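Local coordinates for prolyl-tRNA synthetase (Naegleria fowleri, PDB 6UYH), which probably attaches proline to its cognate tRNA at the expense of ATP, as class II prolyl-tRNA synthetases do, and is bound here to halofuginone and an ATP analogue, at residues A[72-77]-A[142-147]; A[300-305]-A[357-362]; A[452-457]-A[471-476]; A[197-202]-A[277-282]. All coordinates share one frame; numbering follows the deposited sequence.

Contact 1: A[72-77]-A[142-147]; sequences QNVMFP and LNQWTN
Gln-144 reaches across to the backbone of Phe-76: OE1 accepts from Phe-76 N at 2.8 Å, with the donor in the carbonyl plane and an N-H...O angle of 166°. CG of Gln-144 sits between its own N and carbonyl carbon (chi1 51°), and the extended chain beyond it carries the amide past the last beta bridge. Up to there the pairing is parallel, Gln-72 with Leu-142 and Asn-73 with Asn-143; Asn-143 N donates to Gln-72 O and Val-74 N to Asn-143 O, each at 2.9 Å. The Asn-73 and Asn-143 side chains run alongside each other, their amides well out of a common plane. Asn-143 ND2 meets Asn-73 OD1 at 3.0 Å, but from 47° above that carbonyl's plane. Two bends in the Met-75 chain bring SD to 3.5 Å from Thr-146 CG2, the side chains passing in opposite directions. Where the segments diverge, one water links Val-74 O to Trp-145 N and another Pro-77 O to Gln-144 NE2.

In the second shell Glu-169 and Gln-168 bind the other ends of the Gln-144 and Asn-143 amides, which should limit their rotation, while Asn-73 ND2 is held by Glu-56 of the second subunit. The order helix 49-67, strand, Pro-77 is consistent with class II motif 1, a dimer-interface element. Strand 164-174 pairs with 140-149, helix 121-131 packs on Phe-76, and helix 49-67 on Asn-143 and Trp-145.

Contact 2: A[300-305]-A[357-362]; sequences VVVIPL and LRIEVG
Val-300 straddles two residues on the neighbouring strand: its CG1 methyl presses on Ile-359 CD1 at 3.8 Å, while CG2 lies beside Leu-357 CD2 at 4.0 Å. One step along the same face, Val-302 CG1 points into the next hollow and meets Val-361 CG2 at 4.1 Å. On the other face the aliphatic part of Arg-358 packs along strand 300-304, CB and CG against Val-301 CG1 and CD 3.8 Å from Ile-303 CD1. A bend at chi3 (81°) then swings the guanidinium to Glu-360, whose OE2 is gripped by both NE (2.8 Å) and NH2 (2.9 Å), each bond close to the guanidinium plane. Arg-358 also has a salt bridge to Glu-351 and a cation-pi contact with Tyr-347; the two carboxylates probably offset its buried charge. At the far end Leu-305 CD1 lies 4.0 Å from CA of Gly-362, which occupies the N-cap position before helix 363-367; its buried N has no partner in the model.

Five backbone bonds join the strand segments, only 18° from parallel. Helix 313-328 covers the Val-302 and Val-361 face and helix 343-353 the Val-301 and Ile-303 face, the layered build of the class IIa anticodon-binding domain, with 357-361 mid-sheet and 300-304 next to it.

Contact 3: A[452-457]-A[471-476]; sequences EKSKLE and GAAKSL. With EDO (1,2-ethanediol), chain P.
Ser-454, on helix 444-457, receives the backbone of Ala-473 in segment 471-476; here, within the alpha/beta C-terminal domain of prolyl-tRNA synthetase, a helix packs against the segment that contains the first part of strand 474-479. The tight part is centred on the serine hydroxyl. Ala-473 N donates to Ser-454 OG at 2.9 Å along a nearly straight line, 171° at the hydrogen. OG lies between its own N and carbonyl carbon (chi1 65°), a placing that also brings it to Ile-450 O one helical turn back, so the buried oxygen is bonded both to its own helix and to the incoming chain. The Ala-473 methyl closes in beside it, CB to OG 3.6 Å, and Phe-426 and Leu-430 of helix 423-431 back that methyl.

On the outer side, exposed in the assembly, the contact thins to a single methyl against a lysine stem: Ala-472 CB touches Lys-455 CB at 3.6 Å, and Lys-455 CG lies 4.0 Å from the same Ala-472 CB. Beyond CG the lysine takes its amino end away from the 471-476 segment. Lys-474 makes no contact with the helix segment either; its chain, bent at chi3 (-116°), turns instead to an ethanediol, probably from the crystallisation liquor and also bonded to Lys-154. There Lys-474 NZ donates to ethanediol O2 at 3.0 Å.

Contact 4: A[197-202]-A[277-282]; sequences ELLAVP and GVMIMV
Val-201 and Val-278 cross at about a right angle, branch against branch, with Val-201 CG1 3.8 Å from Val-278 CG1. In both residues that methyl is the one placed opposite the backbone nitrogen (chi1 169° in Val-201), so each valine offers its CG1 to the other. The second methyl of Val-201 turns to the helix surface: CG2 lies 4.1 Å from Met-279 CA and 4.3 Å from Val-282 CG2. One valine therefore rests on residues 278, 279 and 282, the last a full helical turn beyond the first, along one flank of helix 274-283.

Leu-199 makes the other half of the contact. It too meets its partner at roughly a right angle, with CD2 resting against Met-279 SD at 3.8 Å. The methionine stays extended through its first two torsions and bends only at chi3 (72°), so the sulphur rather than the terminal methyl approaches the leucine. Between the two anchors Ala-200 has a positive phi (55°) as the chain quits helix 177-198; Leu-199 and Val-201, on either side of this turn, both direct CB toward helix 274-283. The side-chain contacts between the segments are all apolar; nearby, Leu-199 O accepts a bond from His-283 just past the 277-282 segment.

The strand 261-272 and helix 274-283 pair, with Arg-274 at the ATP-analogue site, is consistent with class II motif 3. Thr-225 of strand 219-227 touches both Val-201 and Val-278, and Ala-409 of helix 391-415 packs on Pro-202 and Val-282.

In the fold
Read from the N terminus, the four contacts follow one another in series; none nests within or crosses another. Contact 1 closes a loop of 64 residues and sets strand 72-73 on strand 140-149 at the subunit interface. Contact 4 comes next, its 74 intervening residues, about half strand, joining the end of helix 177-198 to helix 274-283 within the catalytic core. The chain then passes into the anticodon-binding domain, where contact 2 pairs two strands across 51 residues, about half helix. Contact 3 closes the shortest loop, 13 residues, in the C-terminal domain. Contacts 2 and 3 lie on opposite sides of the chain's centre, with centres 49 Å apart, while the centre of contact 4 is about 26 Å from the centre of each.

Contact 1: A[72-77]-A[142-147]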
loop_
_atom_site.group_PDB
_atom_site.type_symbol
_atom_site.label_atom_id
_atom_site.label_comp_id
_atom_site.label_asym_id
_atom_site.label_seq_id
_atom_site.Cartn_x
_atom_site.Cartn_y
_atom_site.Cartn_z
ATOM N N GLN A 72 -1.203 13.439 6.607
ATOM C CA GLN A 72 -0.050 12.539 6.638
ATOM C C GLN A 72 -0.486 11.083 6.653
ATOM O O GLN A 72 -1.458 10.724 7.329
ATOM C CB GLN A 72 0.826 12.797 7.865
ATOM C CG GLN A 72 1.244 14.231 8.060
ATOM C CD GLN A 72 2.094 14.373 9.309
ATOM O OE1 GLN A 72 3.312 14.361 9.234
ATOM N NE2 GLN A 72 1.445 14.478 10.467
ATOM N N ASN A 73 0.266 10.225 5.950
ATOM C CA ASN A 73 -0.080 8.805 5.912
ATOM C C ASN A 73 0.475 8.074 7.129
ATOM O O ASN A 73 1.576 8.372 7.610
ATOM C CB ASN A 73 0.452 8.134 4.642
ATOM C CG ASN A 73 -0.310 8.554 3.404
ATOM O OD1 ASN A 73 -1.370 9.183 3.499
ATOM N ND2 ASN A 73 0.215 8.192 2.234
ATOM N N VAL A 74 -0.296 7.104 7.613
ATOM C CA VAL A 74 0.049 6.281 8.769
ATOM C C VAL A 74 -0.298 4.830 8.450
ATOM O O VAL A 74 -0.801 4.516 7.370
ATOM C CB VAL A 74 -0.703 6.726 10.039
ATOM C CG1 VAL A 74 -0.293 8.138 10.429
ATOM C CG2 VAL A 74 -2.222 6.645 9.811
ATOM N N MET A 75 -0.062 3.935 9.418
ATOM C CA MET A 75 -0.637 2.593 9.328
ATOM C C MET A 75 -0.985 2.102 10.728
ATOM O O MET A 75 -0.087 1.843 11.540
ATOM C CB MET A 75 0.303 1.606 8.642
ATOM C CG MET A 75 -0.377 0.246 8.390
ATOM S SD MET A 75 -1.868 0.393 7.366
ATOM C CE MET A 75 -1.213 1.239 5.934
ATOM N N PHE A 76 -2.270 1.941 10.985
ATOM C CA PHE A 76 -2.779 1.342 12.210
ATOM C C PHE A 76 -3.058 -0.136 11.982
ATOM O O PHE A 76 -3.097 -0.602 10.837
ATOM C CB PHE A 76 -4.054 2.056 12.652
ATOM C CG PHE A 76 -3.828 3.339 13.412
ATOM C CD1 PHE A 76 -3.475 4.503 12.751
ATOM C CD2 PHE A 76 -4.027 3.385 14.785
ATOM C CE1 PHE A 76 -3.300 5.704 13.455
ATOM C CE2 PHE A 76 -3.863 4.569 15.495
ATOM C CZ PHE A 76 -3.498 5.731 14.829
ATOM N N PRO A 77 -3.268 -0.913 13.053
ATOM C CA PRO A 77 -3.356 -2.373 12.904
ATOM C C PRO A 77 -4.648 -2.875 12.257
ATOM O O PRO A 77 -5.700 -2.226 12.255
ATOM C CB PRO A 77 -3.250 -2.877 14.351
ATOM C CG PRO A 77 -2.456 -1.817 15.050
ATOM C CD PRO A 77 -3.019 -0.538 14.458
ATOM N N LEU A 142 -4.804 12.529 9.482
ATOM C CA LEU A 142 -4.097 11.304 9.130
ATOM C C LEU A 142 -4.901 10.514 8.107
ATOM O O LEU A 142 -6.129 10.599 8.056
ATOM C CB LEU A 142 -3.848 10.448 10.369
ATOM C CG LEU A 142 -3.096 11.140 11.519
ATOM C CD1 LEU A 142 -2.939 10.194 12.711
ATOM C CD2 LEU A 142 -1.726 11.683 11.070
ATOM N N ASN A 143 -4.193 9.728 7.303
ATOM C CA ASN A 143 -4.797 8.932 6.247
ATOM C C ASN A 143 -4.094 7.584 6.209
ATOM O O ASN A 143 -2.908 7.490 6.535
ATOM C CB ASN A 143 -4.674 9.648 4.887
ATOM C CG ASN A 143 -5.145 8.801 3.738
ATOM O OD1 ASN A 143 -6.350 8.606 3.560
ATOM N ND2 ASN A 143 -4.202 8.288 2.940
ATOM N N GLN A 144 -4.821 6.536 5.832
ATOM C CA GLN A 144 -4.128 5.277 5.572
ATOM C C GLN A 144 -4.772 4.541 4.404
ATOM O O GLN A 144 -5.990 4.582 4.223
ATOM C CB GLN A 144 -4.069 4.373 6.820
ATOM C CG GLN A 144 -5.390 4.130 7.521
ATOM C CD GLN A 144 -5.230 3.216 8.729
ATOM O OE1 GLN A 144 -4.156 3.151 9.324
ATOM N NE2 GLN A 144 -6.300 2.508 9.096
ATOM N N TRP A 145 -3.919 3.894 3.602
ATOM C CA TRP A 145 -4.318 3.025 2.499
ATOM C C TRP A 145 -4.253 1.588 3.009
ATOM O O TRP A 145 -3.161 1.084 3.296
ATOM C CB TRP A 145 -3.383 3.216 1.300
ATOM C CG TRP A 145 -3.405 4.597 0.748
ATOM C CD1 TRP A 145 -2.582 5.636 1.084
ATOM C CD2 TRP A 145 -4.287 5.090 -0.259
ATOM N NE1 TRP A 145 -2.909 6.753 0.352
ATOM C CE2 TRP A 145 -3.965 6.448 -0.469
ATOM C CE3 TRP A 145 -5.341 4.523 -0.984
ATOM C CZ2 TRP A 145 -4.646 7.245 -1.387
ATOM C CZ3 TRP A 145 -6.009 5.302 -1.893
ATOM C CH2 TRP A 145 -5.666 6.657 -2.087
ATOM N N THR A 146 -5.412 0.937 3.148
ATOM C CA THR A 146 -5.488 -0.335 3.859
ATOM C C THR A 146 -6.499 -1.258 3.200
ATOM O O THR A 146 -7.339 -0.838 2.391
ATOM C CB THR A 146 -5.914 -0.170 5.336
ATOM O OG1 THR A 146 -7.293 0.218 5.387
ATOM C CG2 THR A 146 -5.118 0.879 6.049
ATOM N N ASN A 147 -6.449 -2.530 3.606
ATOM C CA ASN A 147 -7.539 -3.456 3.324
ATOM C C ASN A 147 -8.575 -3.437 4.447
ATOM O O ASN A 147 -8.278 -3.112 5.591
ATOM C CB ASN A 147 -7.017 -4.883 3.077
ATOM C CG ASN A 147 -6.183 -5.428 4.213
ATOM O OD1 ASN A 147 -5.674 -4.694 5.051
ATOM N ND2 ASN A 147 -6.017 -6.743 4.223
HETATM O O HOH W 1 -1.106 4.548 4.505
HETATM O O HOH W 2 -6.475 0.239 11.171
#

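Contact 2: A[300-305]-A[357-362]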
loop_
_atom_site.group_PDB
_atom_site.type_symbol
_atom_site.label_atom_id
_atom_site.label_comp_id
_atom_site.label_asym_id
_atom_site.label_seq_id
_atom_site.Cartn_x
_atom_site.Cartn_y
_atom_site.Cartn_z
ATOM N N VAL A 300 -0.912 3.976 -25.260
ATOM C CA VAL A 300 -0.769 3.923 -26.711
ATOM C C VAL A 300 -0.057 2.629 -27.061
ATOM O O VAL A 300 0.997 2.331 -26.494
ATOM C CB VAL A 300 0.024 5.127 -27.266
ATOM C CG1 VAL A 300 0.115 5.045 -28.791
ATOM C CG2 VAL A 300 -0.597 6.447 -26.829
ATOM N N VAL A 301 -0.625 1.853 -27.982
ATOM C CA VAL A 301 0.046 0.676 -28.527
ATOM C C VAL A 301 0.397 0.962 -29.981
ATOM O O VAL A 301 -0.445 1.448 -30.748
ATOM C CB VAL A 301 -0.812 -0.599 -28.384
ATOM C CG1 VAL A 301 -2.159 -0.468 -29.107
ATOM C CG2 VAL A 301 -0.032 -1.828 -28.870
ATOM N N VAL A 302 1.651 0.696 -30.350
ATOM C CA VAL A 302 2.147 0.925 -31.704
ATOM C C VAL A 302 2.244 -0.421 -32.404
ATOM O O VAL A 302 2.852 -1.360 -31.877
ATOM C CB VAL A 302 3.512 1.638 -31.692
ATOM C CG1 VAL A 302 3.949 1.988 -33.117
ATOM C CG2 VAL A 302 3.464 2.887 -30.833
ATOM N N ILE A 303 1.638 -0.525 -33.581
ATOM C CA ILE A 303 1.619 -1.799 -34.294
ATOM C C ILE A 303 2.166 -1.615 -35.707
ATOM O O ILE A 303 1.549 -0.927 -36.530
ATOM C CB ILE A 303 0.205 -2.400 -34.318
ATOM C CG1 ILE A 303 -0.335 -2.536 -32.891
ATOM C CG2 ILE A 303 0.209 -3.750 -35.020
ATOM C CD1 ILE A 303 -1.681 -3.215 -32.801
ATOM N N PRO A 304 3.320 -2.199 -36.027
ATOM C CA PRO A 304 3.793 -2.176 -37.415
ATOM C C PRO A 304 3.087 -3.255 -38.223
ATOM O O PRO A 304 2.956 -4.396 -37.776
ATOM C CB PRO A 304 5.293 -2.462 -37.283
ATOM C CG PRO A 304 5.401 -3.287 -36.044
ATOM C CD PRO A 304 4.290 -2.833 -35.117
ATOM N N LEU A 305 2.618 -2.882 -39.409
ATOM C CA LEU A 305 1.961 -3.817 -40.314
ATOM C C LEU A 305 3.012 -4.468 -41.206
ATOM O O LEU A 305 3.697 -3.778 -41.972
ATOM C CB LEU A 305 0.905 -3.100 -41.149
ATOM C CG LEU A 305 -0.067 -2.265 -40.318
ATOM C CD1 LEU A 305 -1.128 -1.622 -41.194
ATOM C CD2 LEU A 305 -0.705 -3.121 -39.235
ATOM N N LEU A 357 -5.540 4.235 -27.182
ATOM C CA LEU A 357 -5.134 4.714 -28.497
ATOM C C LEU A 357 -4.211 3.704 -29.160
ATOM O O LEU A 357 -3.278 3.199 -28.529
ATOM C CB LEU A 357 -4.441 6.074 -28.399
ATOM C CG LEU A 357 -4.000 6.736 -29.706
ATOM C CD1 LEU A 357 -5.203 7.076 -30.610
ATOM C CD2 LEU A 357 -3.177 7.974 -29.407
ATOM N N ARG A 358 -4.479 3.412 -30.428
ATOM C CA ARG A 358 -3.642 2.538 -31.236
ATOM C C ARG A 358 -3.049 3.329 -32.394
ATOM O O ARG A 358 -3.748 4.112 -33.046
ATOM C CB ARG A 358 -4.450 1.349 -31.767
ATOM C CG ARG A 358 -3.728 0.475 -32.773
ATOM C CD ARG A 358 -4.567 -0.747 -33.132
ATOM N NE ARG A 358 -5.608 -0.475 -34.123
ATOM C CZ ARG A 358 -6.900 -0.749 -33.964
ATOM N NH1 ARG A 358 -7.337 -1.310 -32.846
ATOM N NH2 ARG A 358 -7.760 -0.466 -34.936
ATOM N N ILE A 359 -1.754 3.138 -32.633
ATOM C CA ILE A 359 -1.068 3.695 -33.795
ATOM C C ILE A 359 -0.732 2.534 -34.717
ATOM O O ILE A 359 -0.059 1.581 -34.304
ATOM C CB ILE A 359 0.192 4.479 -33.397
ATOM C CG1 ILE A 359 -0.199 5.706 -32.567
ATOM C CG2 ILE A 359 1.008 4.881 -34.640
ATOM C CD1 ILE A 359 0.959 6.561 -32.118
ATOM N N GLU A 360 -1.230 2.596 -35.954
ATOM C CA GLU A 360 -0.936 1.606 -36.984
ATOM C C GLU A 360 0.033 2.234 -37.977
ATOM O O GLU A 360 -0.268 3.280 -38.559
ATOM C CB GLU A 360 -2.210 1.153 -37.701
ATOM C CG GLU A 360 -3.322 0.646 -36.792
ATOM C CD GLU A 360 -4.639 0.472 -37.535
ATOM O OE1 GLU A 360 -4.645 0.614 -38.779
ATOM O OE2 GLU A 360 -5.667 0.199 -36.880
ATOM N N VAL A 361 1.190 1.604 -38.163
ATOM C CA VAL A 361 2.226 2.098 -39.066
ATOM C C VAL A 361 2.309 1.138 -40.243
ATOM O O VAL A 361 2.837 0.026 -40.112
ATOM C CB VAL A 361 3.583 2.230 -38.366
ATOM C CG1 VAL A 361 4.579 2.916 -39.288
ATOM C CG2 VAL A 361 3.436 2.992 -37.058
ATOM N N GLY A 362 1.796 1.565 -41.395
ATOM C CA GLY A 362 1.787 0.737 -42.578
ATOM C C GLY A 362 2.648 1.299 -43.692
ATOM O O GLY A 362 2.986 2.488 -43.711
#

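Contact 3: A[452-457]-A[471-476]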
loop_
_atom_site.group_PDB
_atom_site.type_symbol
_atom_site.label_atom_id
_atom_site.label_comp_id
_atom_site.label_asym_id
_atom_site.label_seq_id
_atom_site.Cartn_x
_atom_site.Cartn_y
_atom_site.Cartn_z
ATOM N N GLU A 452 -40.586 0.669 0.565
ATOM C CA GLU A 452 -41.490 -0.479 0.562
ATOM C C GLU A 452 -42.488 -0.400 -0.590
ATOM O O GLU A 452 -42.777 -1.416 -1.240
ATOM C CB GLU A 452 -42.224 -0.578 1.903
ATOM N N LYS A 453 -43.025 0.798 -0.858
ATOM C CA LYS A 453 -44.044 0.935 -1.895
ATOM C C LYS A 453 -43.446 0.760 -3.285
ATOM O O LYS A 453 -44.025 0.068 -4.128
ATOM C CB LYS A 453 -44.739 2.294 -1.782
ATOM C CG LYS A 453 -45.959 2.463 -2.690
ATOM C CD LYS A 453 -46.587 3.838 -2.471
ATOM C CE LYS A 453 -47.817 4.049 -3.330
ATOM N NZ LYS A 453 -48.233 5.481 -3.219
ATOM N N SER A 454 -42.293 1.380 -3.545
ATOM C CA SER A 454 -41.651 1.191 -4.843
ATOM C C SER A 454 -41.232 -0.260 -5.047
ATOM O O SER A 454 -41.331 -0.777 -6.163
ATOM C CB SER A 454 -40.447 2.131 -5.000
ATOM O OG SER A 454 -39.418 1.840 -4.071
ATOM N N LYS A 455 -40.797 -0.943 -3.981
ATOM C CA LYS A 455 -40.413 -2.351 -4.110
ATOM C C LYS A 455 -41.599 -3.211 -4.533
ATOM O O LYS A 455 -41.453 -4.120 -5.358
ATOM C CB LYS A 455 -39.828 -2.863 -2.794
ATOM C CG LYS A 455 -39.243 -4.271 -2.865
ATOM C CD LYS A 455 -38.707 -4.691 -1.509
ATOM C CE LYS A 455 -38.069 -6.065 -1.557
ATOM N NZ LYS A 455 -39.086 -7.122 -1.794
ATOM N N LEU A 456 -42.780 -2.939 -3.977
ATOM C CA LEU A 456 -43.969 -3.704 -4.340
ATOM C C LEU A 456 -44.387 -3.467 -5.787
ATOM O O LEU A 456 -44.909 -4.380 -6.436
ATOM C CB LEU A 456 -45.119 -3.357 -3.399
ATOM C CG LEU A 456 -45.070 -4.020 -2.022
ATOM C CD1 LEU A 456 -45.746 -3.137 -0.981
ATOM C CD2 LEU A 456 -45.725 -5.393 -2.067
ATOM N N GLU A 457 -44.168 -2.266 -6.312
ATOM C CA GLU A 457 -44.597 -1.914 -7.657
ATOM C C GLU A 457 -43.470 -2.007 -8.677
ATOM O O GLU A 457 -43.665 -1.635 -9.837
ATOM C CB GLU A 457 -45.199 -0.506 -7.654
ATOM C CG GLU A 457 -46.307 -0.332 -6.619
ATOM C CD GLU A 457 -46.942 1.057 -6.628
ATOM O OE1 GLU A 457 -46.553 1.903 -7.465
ATOM O OE2 GLU A 457 -47.835 1.299 -5.787
ATOM N N GLY A 471 -35.507 -4.032 -6.929
ATOM C CA GLY A 471 -36.111 -2.952 -7.669
ATOM C C GLY A 471 -36.552 -1.786 -6.822
ATOM O O GLY A 471 -37.040 -0.791 -7.361
ATOM N N ALA A 472 -36.388 -1.876 -5.503
ATOM C CA ALA A 472 -36.809 -0.801 -4.617
ATOM C C ALA A 472 -35.972 0.449 -4.846
ATOM O O ALA A 472 -34.778 0.383 -5.149
ATOM C CB ALA A 472 -36.691 -1.230 -3.158
ATOM N N ALA A 473 -36.611 1.601 -4.688
ATOM C CA ALA A 473 -35.914 2.875 -4.753
ATOM C C ALA A 473 -35.437 3.244 -3.360
ATOM O O ALA A 473 -36.174 3.098 -2.381
ATOM C CB ALA A 473 -36.830 3.977 -5.292
ATOM N N LYS A 474 -34.206 3.732 -3.265
ATOM C CA LYS A 474 -33.745 4.254 -1.989
ATOM C C LYS A 474 -33.228 5.668 -2.185
ATOM O O LYS A 474 -33.054 6.141 -3.310
ATOM C CB LYS A 474 -32.683 3.355 -1.359
ATOM C CG LYS A 474 -31.384 3.314 -2.089
ATOM C CD LYS A 474 -30.466 2.291 -1.417
ATOM C CE LYS A 474 -29.222 2.923 -0.817
ATOM N NZ LYS A 474 -28.580 1.985 0.148
ATOM N N SER A 475 -33.029 6.371 -1.077
ATOM C CA SER A 475 -32.507 7.718 -1.187
ATOM C C SER A 475 -31.048 7.636 -1.605
ATOM O O SER A 475 -30.284 6.804 -1.100
ATOM C CB SER A 475 -32.653 8.483 0.127
ATOM O OG SER A 475 -31.767 7.968 1.087
ATOM N N LEU A 476 -30.678 8.458 -2.575
ATOM C CA LEU A 476 -29.302 8.507 -3.044
ATOM C C LEU A 476 -28.575 9.685 -2.405
ATOM O O LEU A 476 -27.585 9.501 -1.692
ATOM C CB LEU A 476 -29.296 8.576 -4.576
ATOM C CG LEU A 476 -30.126 7.449 -5.218
ATOM C CD1 LEU A 476 -30.174 7.612 -6.743
ATOM C CD2 LEU A 476 -29.612 6.058 -4.808
HETATM C C1 EDO P . -31.304 -1.528 2.227
HETATM O O1 EDO P . -30.813 -2.831 1.899
HETATM C C2 EDO P . -30.188 -0.522 1.999
HETATM O O2 EDO P . -29.657 -0.723 0.685
#

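Contact 4: A[197-202]-A[277-282]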
loop_
_atom_site.group_PDB
_atom_site.type_symbol
_atom_site.label_atom_id
_atom_site.label_comp_id
_atom_site.label_asym_id
_atom_site.label_seq_id
_atom_site.Cartn_x
_atom_site.Cartn_y
_atom_site.Cartn_z
ATOM N N GLU A 197 -11.684 13.461 -13.290
ATOM C CA GLU A 197 -10.410 13.745 -13.951
ATOM C C GLU A 197 -9.572 12.490 -14.200
ATOM O O GLU A 197 -8.816 12.448 -15.172
ATOM C CB GLU A 197 -9.600 14.760 -13.137
ATOM C CG GLU A 197 -10.236 16.147 -13.088
ATOM C CD GLU A 197 -9.506 17.124 -12.163
ATOM O OE1 GLU A 197 -10.149 18.102 -11.728
ATOM O OE2 GLU A 197 -8.302 16.923 -11.866
ATOM N N LEU A 198 -9.681 11.461 -13.362
ATOM C CA LEU A 198 -8.946 10.219 -13.577
ATOM C C LEU A 198 -9.773 9.157 -14.292
ATOM O O LEU A 198 -9.289 8.524 -15.237
ATOM C CB LEU A 198 -8.439 9.649 -12.243
ATOM C CG LEU A 198 -7.337 10.442 -11.541
ATOM C CD1 LEU A 198 -6.883 9.709 -10.289
ATOM C CD2 LEU A 198 -6.177 10.667 -12.496
ATOM N N LEU A 199 -11.010 8.933 -13.842
ATOM C CA LEU A 199 -11.842 7.829 -14.320
ATOM C C LEU A 199 -12.864 8.234 -15.373
ATOM O O LEU A 199 -13.556 7.353 -15.905
ATOM C CB LEU A 199 -12.566 7.175 -13.132
ATOM C CG LEU A 199 -11.638 6.764 -11.974
ATOM C CD1 LEU A 199 -12.424 6.151 -10.825
ATOM C CD2 LEU A 199 -10.534 5.808 -12.441
ATOM N N ALA A 200 -12.975 9.532 -15.678
ATOM C CA ALA A 200 -13.945 10.063 -16.642
ATOM C C ALA A 200 -15.377 9.651 -16.296
ATOM O O ALA A 200 -16.198 9.399 -17.178
ATOM C CB ALA A 200 -13.584 9.650 -18.075
ATOM N N VAL A 201 -15.687 9.592 -15.006
ATOM C CA VAL A 201 -17.022 9.236 -14.520
ATOM C C VAL A 201 -17.655 10.479 -13.901
ATOM O O VAL A 201 -17.072 11.067 -12.985
ATOM C CB VAL A 201 -16.976 8.095 -13.491
ATOM C CG1 VAL A 201 -18.349 7.944 -12.826
ATOM C CG2 VAL A 201 -16.551 6.779 -14.150
ATOM N N PRO A 202 -18.843 10.891 -14.332
ATOM C CA PRO A 202 -19.474 12.072 -13.737
ATOM C C PRO A 202 -20.119 11.738 -12.401
ATOM O O PRO A 202 -20.541 10.606 -12.155
ATOM C CB PRO A 202 -20.531 12.462 -14.780
ATOM C CG PRO A 202 -20.942 11.145 -15.375
ATOM C CD PRO A 202 -19.651 10.324 -15.426
ATOM N N GLY A 277 -14.916 -0.645 -10.253
ATOM C CA GLY A 277 -16.145 -1.226 -10.775
ATOM C C GLY A 277 -17.005 -0.205 -11.490
ATOM O O GLY A 277 -17.552 -0.477 -12.563
ATOM N N VAL A 278 -17.137 0.986 -10.905
ATOM C CA VAL A 278 -17.899 2.050 -11.550
ATOM C C VAL A 278 -17.291 2.379 -12.904
ATOM O O VAL A 278 -17.993 2.463 -13.920
ATOM C CB VAL A 278 -17.955 3.293 -10.643
ATOM C CG1 VAL A 278 -18.669 4.436 -11.373
ATOM C CG2 VAL A 278 -18.701 2.964 -9.355
ATOM N N MET A 279 -15.969 2.547 -12.933
ATOM C CA MET A 279 -15.255 2.857 -14.167
ATOM C C MET A 279 -15.586 1.851 -15.261
ATOM O O MET A 279 -15.898 2.223 -16.401
ATOM C CB MET A 279 -13.744 2.870 -13.888
ATOM C CG MET A 279 -12.885 3.240 -15.102
ATOM S SD MET A 279 -11.136 2.866 -14.772
ATOM C CE MET A 279 -11.116 1.071 -14.832
ATOM N N ILE A 280 -15.546 0.562 -14.918
ATOM C CA ILE A 280 -15.781 -0.487 -15.902
ATOM C C ILE A 280 -17.250 -0.525 -16.328
ATOM O O ILE A 280 -17.561 -0.621 -17.520
ATOM C CB ILE A 280 -15.322 -1.840 -15.339
ATOM C CG1 ILE A 280 -13.810 -1.803 -15.082
ATOM C CG2 ILE A 280 -15.739 -2.972 -16.278
ATOM C CD1 ILE A 280 -13.293 -3.030 -14.339
ATOM N N MET A 281 -18.179 -0.466 -15.363
ATOM C CA MET A 281 -19.592 -0.515 -15.718
ATOM C C MET A 281 -20.010 0.682 -16.559
ATOM O O MET A 281 -20.900 0.555 -17.414
ATOM C CB MET A 281 -20.471 -0.593 -14.463
ATOM C CG MET A 281 -20.399 -1.940 -13.759
ATOM S SD MET A 281 -21.433 -1.936 -12.262
ATOM C CE MET A 281 -21.193 -3.632 -11.726
ATOM N N VAL A 282 -19.407 1.852 -16.322
ATOM C CA VAL A 282 -19.771 3.038 -17.094
ATOM C C VAL A 282 -19.197 2.954 -18.508
ATOM O O VAL A 282 -19.918 3.150 -19.496
ATOM C CB VAL A 282 -19.317 4.322 -16.367
ATOM C CG1 VAL A 282 -19.500 5.538 -17.273
ATOM C CG2 VAL A 282 -20.104 4.516 -15.064
#